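AGR_C_4470p (PDB 2HQV) is of unknown function but belongs to the ChuX/HutX haem-utilisation family, and so may take part in intracellular haem handling. Local coordinates at residues I132-R137 / C145-M150; G141-S146 / K177-R182. One frame throughout, in Å; residues are numbered along the deposited sequence.

Contact 1. Residues I132-R137 / C145-M150; sequences ITFVDR and CSVWFM
The antiparallel beta hairpin of strands 129-139 and 142-151, neighbours within the six-stranded sheet, is bonded here through two hydrogen-bonded pairs, T133 with W148 and V135 with S146. T133 N reaches W148 O at 2.7 Å, and W148 N returns to T133 O; V135 and S146 exchange the same two bonds. Between and on either side of them, the non-hydrogen-bonded pairs F134-V147, I132-F149 and D136-C145 bring their CA atoms closer and send their side chains to the opposite face.

On the T133, V135 and W148 face, CG2 of V135 sits 3.6 Å from the centroid of the W148 five-membered ring, a CH-pi contact almost along the ring normal. V135 directs this methyl beside its own backbone N, with CG1 anti to that N (chi1 -176°). The indole is held in its rotation partly by NE1, which donates within the ring plane to S146 OG at 2.9 Å. That hydroxyl also shares a water with V135 O, a bridge between the strands beside the backbone bonds. T133 OG1 has its hydrogen-bonding partner in S66 of strand 64-68.

On the opposite face, I132 lies alongside F149 and places CG2 over the centre of the phenyl face, 4.1 Å from its centroid, while CD1 reaches toward CE2. The same CG2 meets V147 CG1 at 3.5 Å, and V147 CG2 touches F134 CD2 at 3.9 Å. Helices 72-79 and 172-185 pack over this apolar face, and helix 52-56 lies against the other. Such a twisted hairpin, buried between helices on both faces, is typical of an alpha+beta fold, here an interior hairpin of its antiparallel sheet.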
ATOM      1  N   ILE A 132      10.727  14.746  -1.128  1.00 30.26           N
ATOM      2  CA  ILE A 132       9.354  15.007  -0.715  1.00 30.88           C
ATOM      3  C   ILE A 132       8.892  16.083  -1.687  1.00 31.61           C
ATOM      4  O   ILE A 132       9.397  17.205  -1.663  1.00 32.35           O
ATOM      5  CB  ILE A 132       9.297  15.520   0.738  1.00 30.96           C
ATOM      6  CG1 ILE A 132       9.881  14.454   1.675  1.00 28.40           C
ATOM      7  CG2 ILE A 132       7.844  15.835   1.129  1.00 30.50           C
ATOM      8  CD1 ILE A 132      10.151  14.936   3.062  1.00 27.64           C
ATOM      9  N   THR A 133       7.950  15.728  -2.554  1.00 29.69           N
ATOM     10  CA  THR A 133       7.466  16.649  -3.578  1.00 28.81           C
ATOM     11  C   THR A 133       6.040  17.135  -3.377  1.00 29.87           C
ATOM     12  O   THR A 133       5.108  16.334  -3.259  1.00 24.03           O
ATOM     13  CB  THR A 133       7.539  15.994  -4.967  1.00 29.75           C
ATOM     14  OG1 THR A 133       8.838  15.416  -5.145  1.00 25.92           O
ATOM     15  CG2 THR A 133       7.261  17.032  -6.062  1.00 29.03           C
ATOM     16  N   PHE A 134       5.890  18.458  -3.362  1.00 28.52           N
ATOM     17  CA  PHE A 134       4.592  19.097  -3.200  1.00 29.57           C
ATOM     18  C   PHE A 134       4.005  19.250  -4.599  1.00 31.50           C
ATOM     19  O   PHE A 134       4.535  20.000  -5.425  1.00 30.75           O
ATOM     20  CB  PHE A 134       4.759  20.471  -2.532  1.00 29.27           C
ATOM     21  CG  PHE A 134       5.333  20.401  -1.149  1.00 28.15           C
ATOM     22  CD1 PHE A 134       6.686  20.133  -0.951  1.00 29.99           C
ATOM     23  CD2 PHE A 134       4.513  20.576  -0.038  1.00 29.42           C
ATOM     24  CE1 PHE A 134       7.215  20.039   0.332  1.00 30.02           C
ATOM     25  CE2 PHE A 134       5.025  20.485   1.252  1.00 31.44           C
ATOM     26  CZ  PHE A 134       6.380  20.214   1.444  1.00 31.04           C
ATOM     27  N   VAL A 135       2.918  18.526  -4.861  1.00 30.95           N
ATOM     28  CA  VAL A 135       2.271  18.542  -6.168  1.00 29.44           C
ATOM     29  C   VAL A 135       0.984  19.366  -6.143  1.00 30.60           C
ATOM     30  O   VAL A 135       0.051  19.072  -5.402  1.00 29.73           O
ATOM     31  CB  VAL A 135       1.977  17.097  -6.625  1.00 30.04           C
ATOM     32  CG1 VAL A 135       1.385  17.084  -8.026  1.00 29.14           C
ATOM     33  CG2 VAL A 135       3.270  16.277  -6.578  1.00 28.87           C
ATOM     34  N   ASP A 136       0.961  20.410  -6.965  1.00 31.65           N
ATOM     35  CA  ASP A 136      -0.169  21.329  -7.052  1.00 31.54           C
ATOM     36  C   ASP A 136      -0.551  21.411  -8.530  1.00 33.73           C
ATOM     37  O   ASP A 136       0.062  22.153  -9.294  1.00 31.56           O
ATOM     38  CB  ASP A 136       0.273  22.706  -6.527  1.00 28.64           C
ATOM     39  CG  ASP A 136      -0.825  23.756  -6.600  1.00 30.86           C
ATOM     40  OD1 ASP A 136      -1.865  23.510  -7.254  1.00 26.68           O
ATOM     41  OD2 ASP A 136      -0.636  24.840  -5.998  1.00 28.45           O
ATOM     42  N   ARG A 137      -1.551  20.634  -8.924  1.00 36.92           N
ATOM     43  CA  ARG A 137      -1.960  20.620 -10.310  1.00 42.27           C
ATOM     44  C   ARG A 137      -3.412  20.289 -10.542  1.00 43.91           C
ATOM     45  O   ARG A 137      -4.115  19.768  -9.676  1.00 43.13           O
ATOM     46  CB  ARG A 137      -1.125  19.622 -11.109  1.00 42.71           C
ATOM     47  CG  ARG A 137      -1.158  18.212 -10.557  1.00 45.90           C
ATOM     48  CD  ARG A 137      -0.267  17.284 -11.363  1.00 49.26           C
ATOM     49  NE  ARG A 137      -0.867  16.909 -12.641  1.00 54.81           N
ATOM     50  CZ  ARG A 137      -1.735  15.911 -12.804  1.00 55.43           C
ATOM     51  NH1 ARG A 137      -2.111  15.167 -11.769  1.00 55.17           N
ATOM     52  NH2 ARG A 137      -2.242  15.668 -14.004  1.00 58.19           N
ATOM     53  N   CYS A 145      -4.006  19.337  -4.435  1.00 31.93           N
ATOM     54  CA  CYS A 145      -2.780  19.613  -3.694  1.00 29.62           C
ATOM     55  C   CYS A 145      -2.415  18.432  -2.798  1.00 28.85           C
ATOM     56  O   CYS A 145      -3.216  17.993  -1.982  1.00 26.09           O
ATOM     57  CB  CYS A 145      -2.956  20.876  -2.852  1.00 29.46           C
ATOM     58  SG  CYS A 145      -3.243  22.386  -3.825  1.00 26.31           S
ATOM     59  N   SER A 146      -1.195  17.931  -2.946  1.00 27.46           N
ATOM     60  CA  SER A 146      -0.757  16.790  -2.147  1.00 28.53           C
ATOM     61  C   SER A 146       0.747  16.816  -1.906  1.00 28.37           C
ATOM     62  O   SER A 146       1.493  17.540  -2.578  1.00 27.12           O
ATOM     63  CB  SER A 146      -1.154  15.484  -2.850  1.00 26.52           C
ATOM     64  OG  SER A 146      -0.672  15.459  -4.186  1.00 27.27           O
ATOM     65  N   VAL A 147       1.184  16.038  -0.924  1.00 28.91           N
ATOM     66  CA  VAL A 147       2.595  15.949  -0.588  1.00 27.74           C
ATOM     67  C   VAL A 147       3.033  14.503  -0.824  1.00 29.43           C
ATOM     68  O   VAL A 147       2.555  13.574  -0.165  1.00 27.46           O
ATOM     69  CB  VAL A 147       2.843  16.340   0.883  1.00 30.34           C
ATOM     70  CG1 VAL A 147       4.344  16.359   1.171  1.00 27.53           C
ATOM     71  CG2 VAL A 147       2.226  17.710   1.164  1.00 26.95           C
ATOM     72  N   TRP A 148       3.940  14.332  -1.780  1.00 26.44           N
ATOM     73  CA  TRP A 148       4.448  13.022  -2.156  1.00 28.36           C
ATOM     74  C   TRP A 148       5.798  12.690  -1.524  1.00 28.28           C
ATOM     75  O   TRP A 148       6.785  13.380  -1.763  1.00 28.53           O
ATOM     76  CB  TRP A 148       4.616  12.950  -3.679  1.00 29.01           C
ATOM     77  CG  TRP A 148       3.345  13.038  -4.480  1.00 31.24           C
ATOM     78  CD1 TRP A 148       2.235  13.788  -4.196  1.00 30.79           C
ATOM     79  CD2 TRP A 148       3.080  12.388  -5.728  1.00 30.60           C
ATOM     80  NE1 TRP A 148       1.298  13.638  -5.188  1.00 28.90           N
ATOM     81  CE2 TRP A 148       1.788  12.782  -6.139  1.00 31.52           C
ATOM     82  CE3 TRP A 148       3.806  11.498  -6.536  1.00 33.53           C
ATOM     83  CZ2 TRP A 148       1.210  12.333  -7.331  1.00 33.01           C
ATOM     84  CZ3 TRP A 148       3.227  11.048  -7.724  1.00 32.29           C
ATOM     85  CH2 TRP A 148       1.942  11.462  -8.105  1.00 34.41           C
ATOM     86  N   PHE A 149       5.846  11.636  -0.721  1.00 26.32           N
ATOM     87  CA  PHE A 149       7.111  11.215  -0.141  1.00 29.14           C
ATOM     88  C   PHE A 149       7.651  10.195  -1.146  1.00 31.05           C
ATOM     89  O   PHE A 149       7.096   9.110  -1.300  1.00 31.14           O
ATOM     90  CB  PHE A 149       6.891  10.602   1.244  1.00 26.84           C
ATOM     91  CG  PHE A 149       6.618  11.628   2.309  1.00 28.22           C
ATOM     92  CD1 PHE A 149       5.478  12.423   2.242  1.00 28.03           C
ATOM     93  CD2 PHE A 149       7.531  11.848   3.337  1.00 27.46           C
ATOM     94  CE1 PHE A 149       5.246  13.429   3.181  1.00 29.09           C
ATOM     95  CE2 PHE A 149       7.313  12.853   4.285  1.00 28.84           C
ATOM     96  CZ  PHE A 149       6.166  13.646   4.205  1.00 29.46           C
HETATM   97  N   MSE A 150       8.710  10.578  -1.857  1.00 32.30           N
HETATM   98  CA  MSE A 150       9.310   9.734  -2.894  1.00 31.92           C
HETATM   99  C   MSE A 150      10.404   8.796  -2.393  1.00 32.32           C
HETATM  100  O   MSE A 150      11.128   9.118  -1.452  1.00 30.02           O
HETATM  101  CB  MSE A 150       9.929  10.604  -3.993  1.00 32.94           C
HETATM  102  CG  MSE A 150       9.094  11.790  -4.446  1.00 35.29           C
HETATM  103 SE   MSE A 150       7.420  11.259  -5.224  1.00 40.36          SE
HETATM  104  CE  MSE A 150       8.066  10.149  -6.696  1.00 37.36           C
TER
HETATM  105  O   HOH W   1      -1.980  16.919  -6.154  1.00 29.63           O

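Contact 2. Residues G141-S146 / K177-R182; sequences GRRSCS and KFEELR
A single carboxylate oxygen, E179 OE2, is gripped by both terminal nitrogens of R143, an end-on salt bridge in which the second oxygen of the acid takes no part. R143 NH1 donates at 2.9 Å and R143 NH2 at 2.8 Å to E179 OE2, which lies in the guanidinium plane. Because the two donors share one acceptor, both bonds are bent, with N-H...O angles of about 145°. NH2 meets the anti lone pair of OE2, whereas NH1 approaches the oxygen nearly along its C-O axis, and the guanidinium and carboxylate planes are turned 42° apart.

R143 spans the gap from strand to helix because its chain is extended from CG to NE, with CG anti to the backbone N (chi1 -164°). Its NH2 also makes a salt bridge to D136 of the adjacent strand, so the arginine lies between two acids. R182 NH2 approaches within 4.0 Å of R143 NH2, and the nearby acids would be expected to offset the like charges; R182 has a long, weak ion pair of its own with D136.

Beneath this polar layer, C145 CB lies over one face of the F178 ring, 3.7 Å from its centroid, in a CH-pi contact. The sulfur stands farther out, meeting the ring obliquely at CE2 and completing a Cys sulfur-aromatic contact. C145 SG also lies over one face of the R143 guanidinium, so the sulfur touches both the guanidinium and the phenyl ring. At the ring's edge, S146 O is 3.5 Å from F178 CE1. V162 and L175 extend the apolar surroundings. The arrangement is typical of helix-on-sheet packing, here the C-terminal helix 172-185 laid across an antiparallel sheet with an aromatic anchor inside and an ion pair toward the rim.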
ATOM      1  N   GLY A 141      -9.958  18.600 -14.416  1.00 38.66           N
ATOM      2  CA  GLY A 141     -10.693  19.837 -14.220  1.00 32.19           C
ATOM      3  C   GLY A 141     -10.406  20.657 -12.954  1.00 46.45           C
ATOM      4  O   GLY A 141     -10.377  21.893 -13.017  1.00 45.95           O
ATOM      5  N   ARG A 142     -10.224  20.014 -11.799  1.00 43.46           N
ATOM      6  CA  ARG A 142      -9.940  20.774 -10.569  1.00 46.70           C
ATOM      7  C   ARG A 142      -8.563  20.680  -9.900  1.00 48.12           C
ATOM      8  O   ARG A 142      -7.878  19.663  -9.949  1.00 46.29           O
ATOM      9  CB  ARG A 142     -11.022  20.499  -9.497  1.00 51.54           C
ATOM     10  N   ARG A 143      -8.190  21.773  -9.249  1.00 44.43           N
ATOM     11  CA  ARG A 143      -6.928  21.844  -8.532  1.00 41.63           C
ATOM     12  C   ARG A 143      -6.829  20.759  -7.456  1.00 39.80           C
ATOM     13  O   ARG A 143      -7.775  20.511  -6.715  1.00 39.84           O
ATOM     14  CB  ARG A 143      -6.777  23.213  -7.882  1.00 40.06           C
ATOM     15  CG  ARG A 143      -5.363  23.521  -7.454  1.00 38.98           C
ATOM     16  CD  ARG A 143      -5.337  24.702  -6.522  1.00 35.81           C
ATOM     17  NE  ARG A 143      -4.002  24.966  -6.008  1.00 33.31           N
ATOM     18  CZ  ARG A 143      -3.752  25.839  -5.035  1.00 33.35           C
ATOM     19  NH1 ARG A 143      -4.740  26.531  -4.464  1.00 28.96           N
ATOM     20  NH2 ARG A 143      -2.515  26.036  -4.626  1.00 27.79           N
ATOM     21  N   SER A 144      -5.665  20.127  -7.390  1.00 39.03           N
ATOM     22  CA  SER A 144      -5.386  19.081  -6.422  1.00 36.27           C
ATOM     23  C   SER A 144      -4.041  19.400  -5.759  1.00 34.64           C
ATOM     24  O   SER A 144      -3.057  19.712  -6.438  1.00 32.28           O
ATOM     25  CB  SER A 144      -5.309  17.729  -7.142  1.00 38.54           C
ATOM     26  OG  SER A 144      -4.766  16.709  -6.323  1.00 34.36           O
ATOM     27  N   CYS A 145      -4.006  19.337  -4.435  1.00 31.93           N
ATOM     28  CA  CYS A 145      -2.780  19.613  -3.694  1.00 29.62           C
ATOM     29  C   CYS A 145      -2.415  18.432  -2.798  1.00 28.85           C
ATOM     30  O   CYS A 145      -3.216  17.993  -1.982  1.00 26.09           O
ATOM     31  CB  CYS A 145      -2.956  20.876  -2.852  1.00 29.46           C
ATOM     32  SG  CYS A 145      -3.243  22.386  -3.825  1.00 26.31           S
ATOM     33  N   SER A 146      -1.195  17.931  -2.946  1.00 27.46           N
ATOM     34  CA  SER A 146      -0.757  16.790  -2.147  1.00 28.53           C
ATOM     35  C   SER A 146       0.747  16.816  -1.906  1.00 28.37           C
ATOM     36  O   SER A 146       1.493  17.540  -2.578  1.00 27.12           O
ATOM     37  CB  SER A 146      -1.154  15.484  -2.850  1.00 26.52           C
ATOM     38  OG  SER A 146      -0.672  15.459  -4.186  1.00 27.27           O
ATOM     39  N   LYS A 177      -1.942  26.459   4.544  1.00 28.98           N
ATOM     40  CA  LYS A 177      -0.741  25.889   5.161  1.00 29.91           C
ATOM     41  C   LYS A 177       0.077  25.106   4.137  1.00 28.26           C
ATOM     42  O   LYS A 177       1.306  25.129   4.160  1.00 24.94           O
ATOM     43  CB  LYS A 177      -1.123  24.974   6.332  1.00 31.94           C
ATOM     44  CG  LYS A 177      -1.877  25.700   7.448  1.00 33.75           C
ATOM     45  CD  LYS A 177      -2.237  24.767   8.587  1.00 37.15           C
ATOM     46  CE  LYS A 177      -2.984  25.507   9.693  1.00 40.41           C
ATOM     47  NZ  LYS A 177      -3.312  24.595  10.826  1.00 42.64           N
ATOM     48  N   PHE A 178      -0.611  24.403   3.245  1.00 26.46           N
ATOM     49  CA  PHE A 178       0.067  23.640   2.199  1.00 27.68           C
ATOM     50  C   PHE A 178       0.852  24.614   1.305  1.00 28.66           C
ATOM     51  O   PHE A 178       2.059  24.459   1.094  1.00 29.08           O
ATOM     52  CB  PHE A 178      -0.959  22.883   1.343  1.00 28.24           C
ATOM     53  CG  PHE A 178      -0.390  22.342   0.057  1.00 29.15           C
ATOM     54  CD1 PHE A 178       0.226  21.097   0.016  1.00 29.29           C
ATOM     55  CD2 PHE A 178      -0.431  23.104  -1.108  1.00 28.40           C
ATOM     56  CE1 PHE A 178       0.797  20.613  -1.165  1.00 29.59           C
ATOM     57  CE2 PHE A 178       0.140  22.627  -2.297  1.00 30.52           C
ATOM     58  CZ  PHE A 178       0.755  21.376  -2.320  1.00 28.54           C
ATOM     59  N   GLU A 179       0.152  25.615   0.782  1.00 29.00           N
ATOM     60  CA  GLU A 179       0.772  26.608  -0.095  1.00 29.34           C
ATOM     61  C   GLU A 179       1.967  27.279   0.582  1.00 31.55           C
ATOM     62  O   GLU A 179       3.022  27.455  -0.022  1.00 31.20           O
ATOM     63  CB  GLU A 179      -0.258  27.662  -0.486  1.00 28.21           C
ATOM     64  CG  GLU A 179      -1.525  27.079  -1.104  1.00 31.25           C
ATOM     65  CD  GLU A 179      -2.492  28.151  -1.560  1.00 31.71           C
ATOM     66  OE1 GLU A 179      -2.668  29.139  -0.816  1.00 31.45           O
ATOM     67  OE2 GLU A 179      -3.082  28.004  -2.654  1.00 31.14           O
ATOM     68  N   GLU A 180       1.780  27.643   1.847  1.00 33.01           N
ATOM     69  CA  GLU A 180       2.806  28.286   2.656  1.00 37.64           C
ATOM     70  C   GLU A 180       4.061  27.408   2.714  1.00 35.22           C
ATOM     71  O   GLU A 180       5.164  27.853   2.404  1.00 35.13           O
ATOM     72  CB  GLU A 180       2.243  28.497   4.062  1.00 43.63           C
ATOM     73  CG  GLU A 180       3.100  29.302   5.012  1.00 51.59           C
ATOM     74  CD  GLU A 180       2.593  29.187   6.446  1.00 56.04           C
ATOM     75  OE1 GLU A 180       1.361  29.272   6.650  1.00 57.55           O
ATOM     76  OE2 GLU A 180       3.422  29.015   7.367  1.00 57.85           O
ATOM     77  N   LEU A 181       3.888  26.157   3.119  1.00 31.63           N
ATOM     78  CA  LEU A 181       5.014  25.235   3.212  1.00 30.29           C
ATOM     79  C   LEU A 181       5.657  24.993   1.840  1.00 30.04           C
ATOM     80  O   LEU A 181       6.887  25.060   1.701  1.00 25.75           O
ATOM     81  CB  LEU A 181       4.551  23.911   3.824  1.00 28.50           C
ATOM     82  CG  LEU A 181       5.631  22.863   4.088  1.00 27.90           C
ATOM     83  CD1 LEU A 181       6.697  23.440   5.030  1.00 29.96           C
ATOM     84  CD2 LEU A 181       4.992  21.630   4.685  1.00 30.11           C
ATOM     85  N   ARG A 182       4.824  24.722   0.832  1.00 28.80           N
ATOM     86  CA  ARG A 182       5.307  24.482  -0.533  1.00 30.16           C
ATOM     87  C   ARG A 182       6.078  25.691  -1.083  1.00 31.84           C
ATOM     88  O   ARG A 182       7.156  25.529  -1.657  1.00 29.95           O
ATOM     89  CB  ARG A 182       4.128  24.137  -1.459  1.00 30.06           C
ATOM     90  CG  ARG A 182       4.503  23.789  -2.916  1.00 31.28           C
ATOM     91  CD  ARG A 182       4.673  25.012  -3.824  1.00 35.57           C
ATOM     92  NE  ARG A 182       3.406  25.544  -4.328  1.00 41.22           N
ATOM     93  CZ  ARG A 182       2.564  26.280  -3.615  1.00 45.24           C
ATOM     94  NH1 ARG A 182       2.853  26.576  -2.357  1.00 50.42           N
ATOM     95  NH2 ARG A 182       1.436  26.724  -4.154  1.00 41.82           N
TER

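How the contacts relate
From the N terminus, strand 129-139 runs through 132-137, turns, and returns as strand 142-151; contact 1 closes this short hairpin with seven residues between its segments. Contact 2 starts at the turn, with 141-146 running on into strand 142-151, and closes a longer loop of 30 residues when helix 172-185 comes back to the sheet. The contacts overlap in C145 and S146, so the chain passes from one to the other without a break, and the two loops cross rather than nest. The D136-R143 pair couples the two, while F134 packs on L181 and R182. Together they tie the hairpin to the C-terminal helix.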